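Local coordinates for lipoprotein signal peptidase (Staphylococcus aureus, PDB 6RYO) that removes signal peptides from bacterial membrane prolipoproteins, cutting as an aspartic endopeptidase just ahead of the diacylglyceryl-modified cysteine, at residues H67-T72 / I144-F149; S73-G78 / T137-D142; L128-D133 / N157-S162. One frame throughout, in Å; residues are numbered along the deposited sequence.

Contact 1 of 3, residues H67-T72 / I144-F149; sequences HFLNIT and IDTNIF
Asn-70 and Asp-145 form the hydrogen-bonded pair at the middle of this antiparallel join between strands 69-76 and 140-146; the axes of its short runs 69-72 and 144-146 come within 4.7 Å. The bond from Asn-70 N to Asp-145 O is short and almost straight, 2.7 Å with 174° at the hydrogen, and Asp-145 N returns one of 3.0 Å to Asn-70 O. This part is tight. Asp-145 CG stands anti to its own backbone N (chi1 -176°), a setting that carries the carboxylate across to Thr-72. Thr-72 OG1 donates to Asp-145 OD2 at 2.8 Å, meeting the anti lone pair, away from the other carboxylate oxygen. The same hydroxyl is hydrogen-bonded to Ser-61 OG, so a polar chain spans all three strands of the sheet. The other face carries the buried Leu-69, Ile-71, Ile-144 and Thr-146; there Leu-69 CG lies 3.8 Å from Thr-146 CG2, the two side chains running alongside each other, and a monoolein lipid touches both residues.

Beyond Leu-69 the pairing slackens. Phe-68 O accepts from Asn-147 N over a longer 3.3 Å, with the donor 36° above the carbonyl plane. Past it, on the exposed side, Phe-68 and Ile-148 cross at about a right angle and meet through their CD1 atoms, 3.6 Å apart, a purely apolar touch. On its other side Phe-68 and Leu-69 together oppose a single residue, a classic beta bulge where the central strand of this three-stranded antiparallel sheet begins.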
# COMPACT_ATOMS: atom_id res chain seq x y z
N HIS A 67 -2.06 24.62 0.85
CA HIS A 67 -1.93 24.67 -0.61
C HIS A 67 -1.13 23.51 -1.18
O HIS A 67 -0.92 23.46 -2.40
CB HIS A 67 -1.32 26.00 -1.07
CG HIS A 67 -2.02 27.21 -0.53
ND1 HIS A 67 -3.14 27.75 -1.13
CD2 HIS A 67 -1.77 27.99 0.54
CE1 HIS A 67 -3.55 28.80 -0.45
NE2 HIS A 67 -2.73 28.98 0.57
N PHE A 68 -0.67 22.56 -0.36
CA PHE A 68 0.08 21.42 -0.89
C PHE A 68 -0.36 20.05 -0.37
O PHE A 68 -0.10 19.05 -1.05
CB PHE A 68 1.59 21.58 -0.63
CG PHE A 68 2.18 22.78 -1.32
CD1 PHE A 68 2.63 22.70 -2.63
CD2 PHE A 68 2.28 23.99 -0.66
CE1 PHE A 68 3.16 23.80 -3.26
CE2 PHE A 68 2.81 25.09 -1.29
CZ PHE A 68 3.25 25.00 -2.59
N LEU A 69 -1.00 19.96 0.79
CA LEU A 69 -1.48 18.67 1.28
C LEU A 69 -2.80 18.89 1.99
O LEU A 69 -2.88 19.65 2.96
CB LEU A 69 -0.45 18.01 2.22
CG LEU A 69 -0.50 16.49 2.46
CD1 LEU A 69 0.82 16.01 3.05
CD2 LEU A 69 -1.66 16.07 3.36
N ASN A 70 -3.84 18.20 1.51
CA ASN A 70 -5.14 18.17 2.16
C ASN A 70 -5.52 16.74 2.49
O ASN A 70 -5.01 15.78 1.89
CB ASN A 70 -6.22 18.81 1.28
CG ASN A 70 -6.04 20.30 1.11
OD1 ASN A 70 -6.52 21.08 1.93
ND2 ASN A 70 -5.34 20.71 0.05
N ILE A 71 -6.41 16.59 3.46
CA ILE A 71 -7.02 15.30 3.79
C ILE A 71 -8.42 15.33 3.19
O ILE A 71 -9.36 15.89 3.78
CB ILE A 71 -7.05 15.04 5.29
CG1 ILE A 71 -5.63 15.02 5.86
CG2 ILE A 71 -7.74 13.71 5.58
CD1 ILE A 71 -4.72 13.99 5.23
N THR A 72 -8.58 14.71 2.02
CA THR A 72 -9.83 14.72 1.28
C THR A 72 -10.42 13.31 1.33
O THR A 72 -9.84 12.37 0.78
CB THR A 72 -9.61 15.18 -0.15
OG1 THR A 72 -9.05 16.50 -0.15
CG2 THR A 72 -10.92 15.21 -0.91
N ILE A 144 -5.29 10.91 1.18
CA ILE A 144 -4.14 11.78 0.95
C ILE A 144 -4.33 12.51 -0.37
O ILE A 144 -4.38 11.89 -1.43
CB ILE A 144 -2.83 10.99 0.97
CG1 ILE A 144 -2.59 10.39 2.36
CG2 ILE A 144 -1.67 11.87 0.56
CD1 ILE A 144 -1.30 9.61 2.48
N ASP A 145 -4.40 13.84 -0.30
CA ASP A 145 -4.68 14.69 -1.46
C ASP A 145 -3.62 15.78 -1.51
O ASP A 145 -3.65 16.71 -0.71
CB ASP A 145 -6.09 15.29 -1.36
CG ASP A 145 -6.46 16.11 -2.58
OD1 ASP A 145 -5.72 16.08 -3.58
OD2 ASP A 145 -7.51 16.79 -2.53
N THR A 146 -2.70 15.67 -2.46
CA THR A 146 -1.58 16.59 -2.58
C THR A 146 -1.51 17.16 -3.99
O THR A 146 -2.17 16.67 -4.91
CB THR A 146 -0.25 15.92 -2.22
OG1 THR A 146 0.22 15.15 -3.33
CG2 THR A 146 -0.40 15.01 -1.00
N ASN A 147 -0.70 18.20 -4.14
CA ASN A 147 -0.38 18.79 -5.44
C ASN A 147 1.13 18.80 -5.66
O ASN A 147 1.65 19.64 -6.41
CB ASN A 147 -0.97 20.20 -5.56
CG ASN A 147 -1.06 20.68 -7.00
OD1 ASN A 147 -1.00 19.88 -7.94
ND2 ASN A 147 -1.19 21.99 -7.18
N ILE A 148 1.84 17.88 -5.01
CA ILE A 148 3.29 17.82 -5.16
C ILE A 148 3.67 17.11 -6.46
O ILE A 148 4.68 17.45 -7.08
CB ILE A 148 3.91 17.12 -3.94
CG1 ILE A 148 3.44 17.79 -2.65
CG2 ILE A 148 5.43 17.16 -4.02
CD1 ILE A 148 3.82 19.26 -2.54
N PHE A 149 2.87 16.13 -6.89
CA PHE A 149 3.13 15.38 -8.11
C PHE A 149 2.30 15.90 -9.28
O PHE A 149 1.88 15.12 -10.14
CB PHE A 149 2.85 13.90 -7.89
CG PHE A 149 3.43 13.35 -6.62
CD1 PHE A 149 4.75 13.57 -6.29
CD2 PHE A 149 2.64 12.62 -5.74
CE1 PHE A 149 5.29 13.07 -5.11
CE2 PHE A 149 3.16 12.11 -4.57
CZ PHE A 149 4.49 12.34 -4.25

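Contact 2 of 3, residues S73-G78 / T137-D142; sequences SHRNNG and TGEVVD. With OLC ((2R)-2,3-dihydroxypropyl (9Z)-octadec-9-enoate), chain B.
His-74/Asp-142 and Asn-76/Val-140 are antiparallel hydrogen-bonded pairs, each with CA atoms 4.9 Å apart, on either side of the non-hydrogen-bonded pair Arg-75/Val-141. On the face of Arg-75, the side chain bends at chi2 and lies along Val-141, whose CG2 sits over one guanidinium face, 3.7 Å from Arg-75 NE. Arg-75 NH1 then bonds Ser-73 OG at 2.8 Å, in the guanidinium plane, and also His-74 O, which it reaches from the face opposite to Asp-142 N.

The other face gathers His-74, Asn-76, Val-140 and Asp-142. Asp-142 OD2 lies at the edge of the imidazole, 3.9 Å from His-74 CD2, with ring and carboxylate only 17° from coplanar. Asn-76 approaches at a slant, its amide plane 85° from the carboxylate, and ND2 makes a weak 3.4 Å bond to Asp-142 OD2. Asn-76 OD1 meanwhile accepts from Gly-78 N at 3.0 Å, an Asx turn that fixes the amide's rotation. The stronger partner of Asp-142 is a polar side chain of the bound peptide, met by OD1, and Asn-76 ND2 also bonds that peptide. The strand pairing thus presents a predicted catalytic aspartate and a neighbouring amide together to the ligand.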
# COMPACT_ATOMS: atom_id res chain seq x y z
N SER A 73 -11.56 13.18 2.01
CA SER A 73 -12.19 11.87 2.18
C SER A 73 -12.70 11.36 0.83
O SER A 73 -13.52 12.02 0.18
CB SER A 73 -13.33 11.96 3.19
OG SER A 73 -13.88 10.69 3.45
N HIS A 74 -12.21 10.20 0.41
CA HIS A 74 -12.62 9.58 -0.84
C HIS A 74 -12.71 8.07 -0.64
O HIS A 74 -12.09 7.51 0.27
CB HIS A 74 -11.63 9.91 -1.98
CG HIS A 74 -11.97 9.24 -3.28
ND1 HIS A 74 -13.07 9.58 -4.03
CD2 HIS A 74 -11.35 8.24 -3.95
CE1 HIS A 74 -13.11 8.83 -5.12
NE2 HIS A 74 -12.07 8.01 -5.09
N ARG A 75 -13.50 7.43 -1.49
CA ARG A 75 -13.59 5.98 -1.54
C ARG A 75 -13.30 5.51 -2.96
O ARG A 75 -13.76 6.12 -3.92
CB ARG A 75 -14.98 5.48 -1.09
CG ARG A 75 -15.40 5.94 0.30
CD ARG A 75 -14.39 5.52 1.36
NE ARG A 75 -14.85 5.84 2.71
CZ ARG A 75 -14.67 7.02 3.31
NH1 ARG A 75 -14.06 8.00 2.67
NH2 ARG A 75 -15.13 7.21 4.54
N ASN A 76 -12.54 4.43 -3.08
CA ASN A 76 -12.13 3.90 -4.38
C ASN A 76 -12.67 2.49 -4.55
O ASN A 76 -12.45 1.63 -3.70
CB ASN A 76 -10.60 3.90 -4.52
CG ASN A 76 -10.15 3.90 -5.97
OD1 ASN A 76 -10.82 3.34 -6.84
ND2 ASN A 76 -9.01 4.52 -6.23
N ASN A 77 -13.39 2.27 -5.65
CA ASN A 77 -13.94 0.96 -5.99
C ASN A 77 -13.62 0.58 -7.43
O ASN A 77 -14.35 -0.19 -8.06
CB ASN A 77 -15.45 0.92 -5.74
CG ASN A 77 -16.19 1.98 -6.54
OD1 ASN A 77 -15.60 2.94 -7.02
ND2 ASN A 77 -17.50 1.81 -6.68
N GLY A 78 -12.53 1.12 -7.96
CA GLY A 78 -12.12 0.79 -9.32
C GLY A 78 -12.94 1.45 -10.40
O GLY A 78 -12.99 0.93 -11.52
N THR A 137 -15.43 -3.99 3.05
CA THR A 137 -16.38 -3.00 2.57
C THR A 137 -16.59 -3.00 1.06
O THR A 137 -17.54 -2.37 0.59
CB THR A 137 -15.93 -1.59 3.00
OG1 THR A 137 -14.73 -1.24 2.31
CG2 THR A 137 -15.66 -1.57 4.50
N GLY A 138 -15.75 -3.69 0.30
CA GLY A 138 -15.85 -3.58 -1.14
C GLY A 138 -15.33 -2.28 -1.71
O GLY A 138 -15.56 -2.00 -2.89
N GLU A 139 -14.63 -1.48 -0.91
CA GLU A 139 -14.07 -0.21 -1.34
C GLU A 139 -12.73 -0.02 -0.66
O GLU A 139 -12.28 -0.87 0.13
CB GLU A 139 -15.02 0.96 -1.02
CG GLU A 139 -16.32 0.95 -1.79
CD GLU A 139 -17.30 1.97 -1.28
OE1 GLU A 139 -17.06 2.55 -0.20
OE2 GLU A 139 -18.32 2.20 -1.97
N VAL A 140 -12.06 1.09 -0.96
CA VAL A 140 -10.79 1.45 -0.34
C VAL A 140 -10.87 2.90 0.10
O VAL A 140 -11.27 3.77 -0.68
CB VAL A 140 -9.61 1.24 -1.31
CG1 VAL A 140 -8.33 1.78 -0.70
CG2 VAL A 140 -9.45 -0.24 -1.64
N VAL A 141 -10.48 3.16 1.35
CA VAL A 141 -10.49 4.51 1.89
C VAL A 141 -9.26 5.25 1.38
O VAL A 141 -8.13 4.83 1.62
CB VAL A 141 -10.53 4.50 3.43
CG1 VAL A 141 -10.28 5.90 3.98
CG2 VAL A 141 -11.86 3.96 3.91
N ASP A 142 -9.49 6.36 0.68
CA ASP A 142 -8.42 7.22 0.19
C ASP A 142 -8.59 8.60 0.80
O ASP A 142 -9.68 9.17 0.75
CB ASP A 142 -8.45 7.31 -1.34
CG ASP A 142 -8.02 6.02 -2.01
OD1 ASP A 142 -7.22 5.27 -1.41
OD2 ASP A 142 -8.49 5.76 -3.13
C10 OLC B . 4.93 9.23 0.66
C9 OLC B . 5.23 8.32 -0.24
C11 OLC B . 4.81 10.70 0.26
C8 OLC B . 5.46 8.74 -1.69
C24 OLC B . -5.42 6.02 -5.94
C12 OLC B . 3.77 11.39 1.14
C7 OLC B . 4.80 7.73 -2.63
C13 OLC B . 2.80 12.17 0.26
C6 OLC B . 3.39 8.21 -2.98
C14 OLC B . 2.42 13.46 0.97
C5 OLC B . 2.77 7.22 -3.96
C4 OLC B . 1.31 7.59 -4.21
C3 OLC B . 0.60 6.39 -4.84
C2 OLC B . -0.55 6.88 -5.71
C21 OLC B . -3.45 4.88 -6.98
C1 OLC B . -1.46 5.71 -6.06
C22 OLC B . -4.80 4.68 -6.30
O19 OLC B . -1.03 4.60 -6.08
O25 OLC B . -6.80 5.97 -6.14
O23 OLC B . -5.67 4.00 -7.16
O20 OLC B . -2.81 5.95 -6.35

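Contact 3 of 3, residues L128-D133 / N157-S162; sequences LGNFID and NIADSS. With OLC ((2R)-2,3-dihydroxypropyl (9Z)-octadec-9-enoate), chain C; OLC ((2R)-2,3-dihydroxypropyl (9Z)-octadec-9-enoate), chain B.
Asn-130 and Asp-160 each hold CG anti to the carbonyl carbon (chi1 -77° and -62°), and these torsions bring the amide of helix 114-137 against the carboxylate at the start of helix 158-174. Asn-157 and Asp-160 form a capping box there: Asp-160 N donates to Asn-157 OD1 at 2.8 Å, nearly in line with the side-chain carbonyl, and Asn-157 N answers to Asp-160 OD2 at 3.3 Å.

Across the contact, Asn-130 ND2 donates to Asp-160 OD1 at 3.0 Å. The acceptor lies close to the amide plane, yet the donor stands 40° out of the carboxylate plane, so the two flat groups meet at a slant. Asn-130 OD1 takes a weak bond of 3.4 Å from Asn-157 ND2 and a firmer one from Lys-49 NZ. The helices can approach because Gly-129 has no side chain to meet Ala-159: their CA atoms are 5.4 Å apart, and Ala-159 CB packs 3.5 Å from Asn-130 OD1. Every residue touching across the two segments is buried, and their polar atoms are satisfied by one another, by neighbours such as Lys-49 and by the ligand, in helices predicted to span the membrane.

Asp-160 is a predicted catalytic aspartate, and its OD2 is hydrogen-bonded to a polar side chain of the bound peptide, while the peptide backbone is a partner of Asn-130 ND2. Asn-130 ND2 thus links the aspartate and the ligand, and probably helps position both. On the flank of helix 158-174, Ile-158 CD1 and Ser-161 meet the tail of one monoolein. Nearby, Asn-157 O receives Ser-161 N and, from the opposite face of its carbonyl plane, Ser-161 OG at 2.8 Å.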
# COMPACT_ATOMS: atom_id res chain seq x y z
N LEU A 128 -1.73 -5.83 1.55
CA LEU A 128 -2.65 -6.36 2.56
C LEU A 128 -3.55 -5.26 3.12
O LEU A 128 -4.73 -5.50 3.39
CB LEU A 128 -1.85 -7.03 3.68
CG LEU A 128 -2.66 -7.70 4.80
CD1 LEU A 128 -3.70 -8.65 4.22
CD2 LEU A 128 -1.73 -8.43 5.75
N GLY A 129 -3.00 -4.06 3.32
CA GLY A 129 -3.80 -2.97 3.85
C GLY A 129 -5.00 -2.65 2.98
O GLY A 129 -6.12 -2.48 3.47
N ASN A 130 -4.79 -2.55 1.66
CA ASN A 130 -5.91 -2.36 0.74
C ASN A 130 -6.77 -3.61 0.66
O ASN A 130 -7.99 -3.51 0.45
CB ASN A 130 -5.40 -1.98 -0.65
CG ASN A 130 -4.96 -0.53 -0.74
OD1 ASN A 130 -5.46 0.32 0.00
ND2 ASN A 130 -4.03 -0.24 -1.64
N PHE A 131 -6.17 -4.79 0.82
CA PHE A 131 -6.92 -6.04 0.75
C PHE A 131 -7.99 -6.10 1.83
O PHE A 131 -9.10 -6.58 1.59
CB PHE A 131 -5.97 -7.23 0.87
CG PHE A 131 -6.65 -8.57 0.87
CD1 PHE A 131 -7.11 -9.13 -0.31
CD2 PHE A 131 -6.82 -9.27 2.05
CE1 PHE A 131 -7.73 -10.37 -0.31
CE2 PHE A 131 -7.44 -10.51 2.05
CZ PHE A 131 -7.89 -11.06 0.87
N ILE A 132 -7.68 -5.61 3.04
CA ILE A 132 -8.65 -5.61 4.12
C ILE A 132 -9.83 -4.70 3.79
O ILE A 132 -10.99 -5.01 4.09
CB ILE A 132 -7.97 -5.20 5.44
CG1 ILE A 132 -6.81 -6.15 5.76
CG2 ILE A 132 -8.98 -5.19 6.59
CD1 ILE A 132 -5.96 -5.71 6.93
N ASP A 133 -9.55 -3.55 3.16
CA ASP A 133 -10.61 -2.62 2.81
C ASP A 133 -11.60 -3.24 1.84
O ASP A 133 -12.81 -3.09 2.00
CB ASP A 133 -10.01 -1.34 2.23
CG ASP A 133 -9.38 -0.45 3.29
OD1 ASP A 133 -8.51 -0.94 4.04
OD2 ASP A 133 -9.76 0.74 3.37
N ASN A 157 -3.52 6.52 -0.12
CA ASN A 157 -3.47 6.25 1.32
C ASN A 157 -2.10 5.69 1.67
O ASN A 157 -1.17 5.68 0.85
CB ASN A 157 -4.61 5.30 1.72
CG ASN A 157 -4.68 4.06 0.85
OD1 ASN A 157 -3.65 3.50 0.46
ND2 ASN A 157 -5.89 3.63 0.52
N ILE A 158 -1.96 5.23 2.91
CA ILE A 158 -0.69 4.69 3.38
C ILE A 158 -0.35 3.39 2.67
O ILE A 158 0.80 3.15 2.30
CB ILE A 158 -0.72 4.51 4.91
CG1 ILE A 158 -1.02 5.84 5.60
CG2 ILE A 158 0.59 3.93 5.41
CD1 ILE A 158 0.06 6.89 5.40
N ALA A 159 -1.35 2.52 2.46
CA ALA A 159 -1.12 1.26 1.76
C ALA A 159 -0.58 1.50 0.36
O ALA A 159 0.29 0.76 -0.12
CB ALA A 159 -2.40 0.44 1.72
N ASP A 160 -1.10 2.52 -0.33
CA ASP A 160 -0.54 2.89 -1.63
C ASP A 160 0.89 3.41 -1.49
O ASP A 160 1.74 3.14 -2.35
CB ASP A 160 -1.43 3.94 -2.30
CG ASP A 160 -2.83 3.43 -2.57
OD1 ASP A 160 -2.98 2.23 -2.89
OD2 ASP A 160 -3.79 4.23 -2.46
N SER A 161 1.17 4.15 -0.42
CA SER A 161 2.51 4.71 -0.22
C SER A 161 3.54 3.62 0.02
O SER A 161 4.64 3.66 -0.55
CB SER A 161 2.49 5.70 0.94
OG SER A 161 1.47 6.66 0.77
N SER A 162 3.21 2.64 0.87
CA SER A 162 4.14 1.55 1.14
C SER A 162 4.43 0.75 -0.13
O SER A 162 5.58 0.33 -0.36
CB SER A 162 3.57 0.64 2.23
OG SER A 162 4.41 -0.47 2.46
C18 OLC C . 2.47 9.42 4.35
C10 OLC C . 7.35 2.89 4.52
C9 OLC C . 8.53 2.72 5.07
C17 OLC C . 3.07 8.32 3.48
C11 OLC C . 6.09 2.86 5.39
C8 OLC C . 8.67 2.49 6.57
C24 OLC C . 19.70 -1.24 9.31
C16 OLC C . 4.49 8.03 3.96
C12 OLC C . 4.94 3.52 4.63
C7 OLC C . 10.09 2.82 7.02
C15 OLC C . 4.42 7.24 5.26
C13 OLC C . 5.23 5.02 4.50
C6 OLC C . 11.07 1.78 6.47
C14 OLC C . 4.00 5.81 4.95
C5 OLC C . 11.33 0.70 7.51
C4 OLC C . 12.58 1.05 8.33
C3 OLC C . 13.70 0.07 8.00
C2 OLC C . 14.31 -0.47 9.29
C21 OLC C . 17.36 -0.87 10.08
C1 OLC C . 15.41 -1.48 8.96
C22 OLC C . 18.68 -1.58 10.39
O19 OLC C . 15.45 -1.96 7.88
O25 OLC C . 20.72 -2.20 9.34
O23 OLC C . 19.15 -1.16 11.64
O20 OLC C . 16.36 -1.83 9.92
C10 OLC B . 4.93 9.23 0.66
C9 OLC B . 5.23 8.32 -0.24
C11 OLC B . 4.81 10.70 0.26
C8 OLC B . 5.46 8.74 -1.69
C24 OLC B . -5.42 6.02 -5.94
C12 OLC B . 3.77 11.39 1.14
C7 OLC B . 4.80 7.73 -2.63
C13 OLC B . 2.80 12.17 0.26
C6 OLC B . 3.39 8.21 -2.98
C14 OLC B . 2.42 13.46 0.97
C5 OLC B . 2.77 7.22 -3.96
C4 OLC B . 1.31 7.59 -4.21
C3 OLC B . 0.60 6.39 -4.84
C2 OLC B . -0.55 6.88 -5.71
C21 OLC B . -3.45 4.88 -6.98
C1 OLC B . -1.46 5.71 -6.06
C22 OLC B . -4.80 4.68 -6.30
O19 OLC B . -1.03 4.60 -6.08
O25 OLC B . -6.80 5.97 -6.14
O23 OLC B . -5.67 4.00 -7.16
O20 OLC B . -2.81 5.95 -6.35

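Contacts 1 and 2 are two ends of one strand pairing, 69-76 with 140-146, their centres about 17 Å apart; contact 3 joins helices 114-137 and 158-174 near the centre of the chain. Contacts 1 and 2 are both partly buried, but only contact 1 runs out to exposed side chains; contact 3 is buried throughout. Backbone bonds dominate the first two, whereas side-chain amides and a carboxylate carry the third. Contacts 2 and 3, with centres about 11 Å apart, meet directly: Asn-157 ND2 probably bonds Val-141 O, and Asp-133 OD2 probably accepts from Val-141 N. Between them they hold both predicted catalytic aspartates. Ile-144 CD1 packs contact 1 against Asn-157 and Ile-158.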